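Local coordinates for protein flavodoxin (Aquifex aeolicus, PDB 2ARK) that probably serves as a low-potential, FMN-containing electron donor to a number of redox enzymes, at residues W83-A93 and L112-F123. Numbering follows the deposited sequence.
Sequences WGEIDGKIACA and LTMLMNFGFLVF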
loop_
_atom_site.group_PDB
_atom_site.type_symbol
_atom_site.label_atom_id
_atom_site.label_comp_id
_atom_site.label_asym_id
_atom_site.label_seq_id
_atom_site.Cartn_x
_atom_site.Cartn_y
_atom_site.Cartn_z
ATOM N N TRP A 83 3.470 14.936 -17.469
ATOM C CA TRP A 83 2.998 14.894 -16.105
ATOM C C TRP A 83 2.418 16.261 -15.794
ATOM O O TRP A 83 3.072 17.301 -16.009
ATOM C CB TRP A 83 4.105 14.508 -15.102
ATOM C CG TRP A 83 3.583 14.379 -13.660
ATOM C CD1 TRP A 83 3.146 13.247 -13.047
ATOM C CD2 TRP A 83 3.407 15.436 -12.697
ATOM N NE1 TRP A 83 2.720 13.520 -11.768
ATOM C CE2 TRP A 83 2.873 14.853 -11.524
ATOM C CE3 TRP A 83 3.651 16.817 -12.711
ATOM C CZ2 TRP A 83 2.592 15.591 -10.372
ATOM C CZ3 TRP A 83 3.360 17.557 -11.561
ATOM C CH2 TRP A 83 2.841 16.934 -10.405
ATOM N N GLY A 84 1.173 16.248 -15.310
ATOM C CA GLY A 84 0.519 17.468 -14.880
ATOM C C GLY A 84 -0.442 17.974 -15.921
ATOM O O GLY A 84 -1.251 18.814 -15.620
ATOM N N GLU A 85 -0.368 17.460 -17.144
ATOM C CA GLU A 85 -1.255 17.951 -18.197
ATOM C C GLU A 85 -2.118 16.838 -18.797
ATOM O O GLU A 85 -2.746 17.029 -19.843
ATOM C CB GLU A 85 -0.473 18.706 -19.289
ATOM C CG GLU A 85 0.257 17.766 -20.269
ATOM C CD GLU A 85 0.950 18.487 -21.441
ATOM O OE1 GLU A 85 0.331 19.373 -22.064
ATOM O OE2 GLU A 85 2.124 18.160 -21.741
ATOM N N ILE A 86 -2.160 15.685 -18.147
ATOM C CA ILE A 86 -3.011 14.598 -18.635
ATOM C C ILE A 86 -3.938 14.036 -17.564
ATOM O O ILE A 86 -4.334 12.890 -17.660
ATOM C CB ILE A 86 -2.213 13.436 -19.340
ATOM C CG1 ILE A 86 -1.146 12.855 -18.419
ATOM C CG2 ILE A 86 -1.602 13.922 -20.648
ATOM C CD1 ILE A 86 -0.484 11.633 -18.943
ATOM N N ASP A 87 -4.290 14.852 -16.566
ATOM C CA ASP A 87 -5.178 14.450 -15.474
ATOM C C ASP A 87 -6.534 13.998 -15.973
ATOM O O ASP A 87 -7.029 14.514 -16.969
ATOM C CB ASP A 87 -5.405 15.608 -14.514
ATOM C CG ASP A 87 -4.126 16.084 -13.828
ATOM O OD1 ASP A 87 -3.161 16.462 -14.528
ATOM O OD2 ASP A 87 -4.108 16.101 -12.581
ATOM N N GLY A 88 -7.135 13.035 -15.273
ATOM C CA GLY A 88 -8.507 12.627 -15.571
ATOM C C GLY A 88 -8.657 11.554 -16.639
ATOM O O GLY A 88 -9.768 11.288 -17.096
ATOM N N LYS A 89 -7.547 10.944 -17.055
ATOM C CA LYS A 89 -7.631 9.696 -17.802
ATOM C C LYS A 89 -8.083 8.658 -16.814
ATOM O O LYS A 89 -7.893 8.841 -15.610
ATOM C CB LYS A 89 -6.302 9.308 -18.462
ATOM C CG LYS A 89 -6.079 10.039 -19.756
ATOM C CD LYS A 89 -4.712 9.785 -20.346
ATOM C CE LYS A 89 -4.336 10.961 -21.238
ATOM N NZ LYS A 89 -5.324 11.157 -22.324
ATOM N N ILE A 90 -8.710 7.598 -17.323
ATOM C CA ILE A 90 -9.229 6.506 -16.516
ATOM C C ILE A 90 -8.300 5.319 -16.719
ATOM O O ILE A 90 -7.941 5.011 -17.862
ATOM C CB ILE A 90 -10.687 6.162 -16.922
ATOM C CG1 ILE A 90 -11.596 7.368 -16.643
ATOM C CG2 ILE A 90 -11.187 4.933 -16.180
ATOM C CD1 ILE A 90 -12.956 7.304 -17.261
ATOM N N ALA A 91 -7.881 4.682 -15.617
ATOM C CA ALA A 91 -6.893 3.595 -15.666
ATOM C C ALA A 91 -7.157 2.505 -14.638
ATOM O O ALA A 91 -7.814 2.740 -13.630
ATOM C CB ALA A 91 -5.480 4.136 -15.492
ATOM N N CYS A 92 -6.657 1.304 -14.939
ATOM C CA CYS A 92 -6.636 0.134 -14.041
ATOM C C CYS A 92 -5.337 -0.653 -14.298
ATOM O O CYS A 92 -4.522 -0.229 -15.124
ATOM C CB CYS A 92 -7.851 -0.739 -14.300
ATOM S SG CYS A 92 -7.994 -1.275 -16.041
ATOM N N ALA A 93 -5.178 -1.793 -13.613
ATOM C CA ALA A 93 -3.910 -2.514 -13.486
ATOM C C ALA A 93 -4.158 -3.991 -13.670
ATOM O O ALA A 93 -5.267 -4.461 -13.412
ATOM C CB ALA A 93 -3.273 -2.252 -12.062
ATOM N N LEU A 112 -1.406 1.106 -9.698
ATOM C CA LEU A 112 -2.416 2.097 -9.363
ATOM C C LEU A 112 -1.838 3.372 -8.718
ATOM O O LEU A 112 -2.303 4.477 -8.992
ATOM C CB LEU A 112 -3.523 1.486 -8.484
ATOM C CG LEU A 112 -4.390 0.424 -9.188
ATOM C CD1 LEU A 112 -5.282 -0.346 -8.181
ATOM C CD2 LEU A 112 -5.211 0.969 -10.348
ATOM N N THR A 113 -0.818 3.229 -7.882
ATOM C CA THR A 113 -0.246 4.388 -7.234
ATOM C C THR A 113 0.541 5.246 -8.190
ATOM O O THR A 113 0.564 6.464 -8.081
ATOM C CB THR A 113 0.466 4.062 -5.864
ATOM O OG1 THR A 113 1.819 4.554 -5.844
ATOM C CG2 THR A 113 0.434 2.627 -5.580
HETATM N N MSE A 114 1.145 4.598 -9.158
HETATM C CA MSE A 114 1.857 5.258 -10.213
HETATM C C MSE A 114 0.863 6.019 -11.110
HETATM O O MSE A 114 1.080 7.181 -11.448
HETATM C CB MSE A 114 2.597 4.176 -10.982
HETATM C CG MSE A 114 3.659 4.647 -11.881
HETATM SE SE MSE A 114 4.483 3.128 -12.849
HETATM C CE MSE A 114 2.845 2.227 -13.772
ATOM N N LEU A 115 -0.232 5.363 -11.459
ATOM C CA LEU A 115 -1.274 5.957 -12.256
ATOM C C LEU A 115 -1.930 7.122 -11.542
ATOM O O LEU A 115 -2.216 8.150 -12.174
ATOM C CB LEU A 115 -2.333 4.917 -12.660
ATOM C CG LEU A 115 -1.813 3.797 -13.562
ATOM C CD1 LEU A 115 -2.742 2.582 -13.487
ATOM C CD2 LEU A 115 -1.602 4.221 -14.998
HETATM N N MSE A 116 -2.167 6.985 -10.236
HETATM C CA MSE A 116 -2.780 8.069 -9.483
HETATM C C MSE A 116 -1.915 9.285 -9.457
HETATM O O MSE A 116 -2.409 10.420 -9.419
HETATM C CB MSE A 116 -3.123 7.654 -8.072
HETATM C CG MSE A 116 -4.395 6.875 -8.050
HETATM SE SE MSE A 116 -4.998 6.481 -6.221
HETATM C CE MSE A 116 -3.525 5.121 -5.684
ATOM N N ASN A 117 -0.614 9.052 -9.499
ATOM C CA ASN A 117 0.324 10.143 -9.414
ATOM C C ASN A 117 0.166 11.082 -10.604
ATOM O O ASN A 117 0.410 12.274 -10.483
ATOM C CB ASN A 117 1.742 9.593 -9.327
ATOM C CG ASN A 117 2.705 10.575 -8.752
ATOM O OD1 ASN A 117 3.257 11.406 -9.473
ATOM N ND2 ASN A 117 2.950 10.471 -7.442
ATOM N N PHE A 118 -0.280 10.545 -11.737
ATOM C CA PHE A 118 -0.518 11.350 -12.929
ATOM C C PHE A 118 -1.903 11.997 -12.941
ATOM O O PHE A 118 -2.307 12.558 -13.958
ATOM C CB PHE A 118 -0.342 10.503 -14.193
ATOM C CG PHE A 118 1.089 10.361 -14.644
ATOM C CD1 PHE A 118 1.906 9.355 -14.124
ATOM C CD2 PHE A 118 1.611 11.226 -15.606
ATOM C CE1 PHE A 118 3.228 9.203 -14.550
ATOM C CE2 PHE A 118 2.936 11.103 -16.044
ATOM C CZ PHE A 118 3.745 10.069 -15.512
ATOM N N GLY A 119 -2.627 11.900 -11.831
ATOM C CA GLY A 119 -3.902 12.516 -11.702
ATOM C C GLY A 119 -5.009 11.753 -12.395
ATOM O O GLY A 119 -6.099 12.308 -12.618
ATOM N N PHE A 120 -4.740 10.488 -12.739
ATOM C CA PHE A 120 -5.752 9.609 -13.332
ATOM C C PHE A 120 -6.791 9.178 -12.293
ATOM O O PHE A 120 -6.520 9.144 -11.091
ATOM C CB PHE A 120 -5.109 8.353 -13.938
ATOM C CG PHE A 120 -4.120 8.625 -15.046
ATOM C CD1 PHE A 120 -3.993 9.895 -15.617
ATOM C CD2 PHE A 120 -3.355 7.581 -15.551
ATOM C CE1 PHE A 120 -3.116 10.129 -16.657
ATOM C CE2 PHE A 120 -2.463 7.774 -16.605
ATOM C CZ PHE A 120 -2.329 9.062 -17.164
ATOM N N LEU A 121 -7.988 8.868 -12.779
ATOM C CA LEU A 121 -9.038 8.236 -11.985
ATOM C C LEU A 121 -8.826 6.730 -12.157
ATOM O O LEU A 121 -8.891 6.226 -13.297
ATOM C CB LEU A 121 -10.422 8.613 -12.516
ATOM C CG LEU A 121 -11.201 9.924 -12.326
ATOM C CD1 LEU A 121 -11.904 9.921 -10.990
ATOM C CD2 LEU A 121 -10.373 11.219 -12.502
ATOM N N VAL A 122 -8.554 6.020 -11.052
ATOM C CA VAL A 122 -8.290 4.578 -11.087
ATOM C C VAL A 122 -9.342 3.738 -10.358
ATOM O O VAL A 122 -10.073 4.210 -9.487
ATOM C CB VAL A 122 -6.864 4.247 -10.572
ATOM C CG1 VAL A 122 -5.813 5.157 -11.267
ATOM C CG2 VAL A 122 -6.785 4.408 -9.048
ATOM N N PHE A 123 -9.416 2.473 -10.729
ATOM C CA PHE A 123 -10.476 1.606 -10.230
ATOM C C PHE A 123 -10.014 0.121 -10.294
ATOM O O PHE A 123 -9.060 -0.229 -11.009
ATOM C CB PHE A 123 -11.757 1.813 -11.084
ATOM C CG PHE A 123 -11.614 1.303 -12.484
ATOM C CD1 PHE A 123 -10.998 2.077 -13.472
ATOM C CD2 PHE A 123 -12.033 0.019 -12.822
ATOM C CE1 PHE A 123 -10.850 1.580 -14.787
ATOM C CE2 PHE A 123 -11.869 -0.472 -14.124
ATOM C CZ PHE A 123 -11.262 0.302 -15.086
HETATM O O HOH W 1 -1.194 14.829 -15.255
HETATM O O HOH W 2 -7.192 -2.166 -11.494
#
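I90 and A91 pair in parallel with L121 and V122: L121 N donates to K89 O at 2.8 Å, and A91 N to L121 O at 3.0 Å, before a weak bond from F123 N to A91 O. Upstream, G88 N bonds to G119 O, carrying the pairing into the loops. W83 NE1 divides its one N-H between N117 O (2.9 Å) and N117 OD1 (3.2 Å), and neither branch is straight; N117 ND2 hydrogen-bonds to Y137 OH of the second subunit. With W83 CG anti to the backbone N (chi1 -176°), the edge of its five-membered ring stands against the face of F118 in an edge-to-face pair, planes at 65°. An alanine here would remove both NE1 bonds and the ring edge, and is likely to leave N117 O without this donor and the F118 face partly uncovered. F120 is held between K89 CB on one face and F118 CB on the other, while I86 CD1 reaches F120 CZ at 3.6 Å. F123 takes C92 CB over one face, 3.9 Å from the ring centroid, with C92 SG oblique to it. A water accepts from G84 N and I86 N and donates to D87 OD1 and F118 O, using four bonds to tie the two loops together; D87 OD2 instead bonds to T126 OG1 of the second subunit. These contacts close the beta-alpha-beta unit of strand 90-97, helix 104-117 and strand 121-128 in the flavodoxin fold. The axis of 112-117 runs at 164° to that of strand 90-93, nearly antiparallel, and L115 bridges A91 to F75 of helix 69-78; F123 meets W164 of helix 148-168 edge-to-face, and strand 55-61 pairs with strand 90-97.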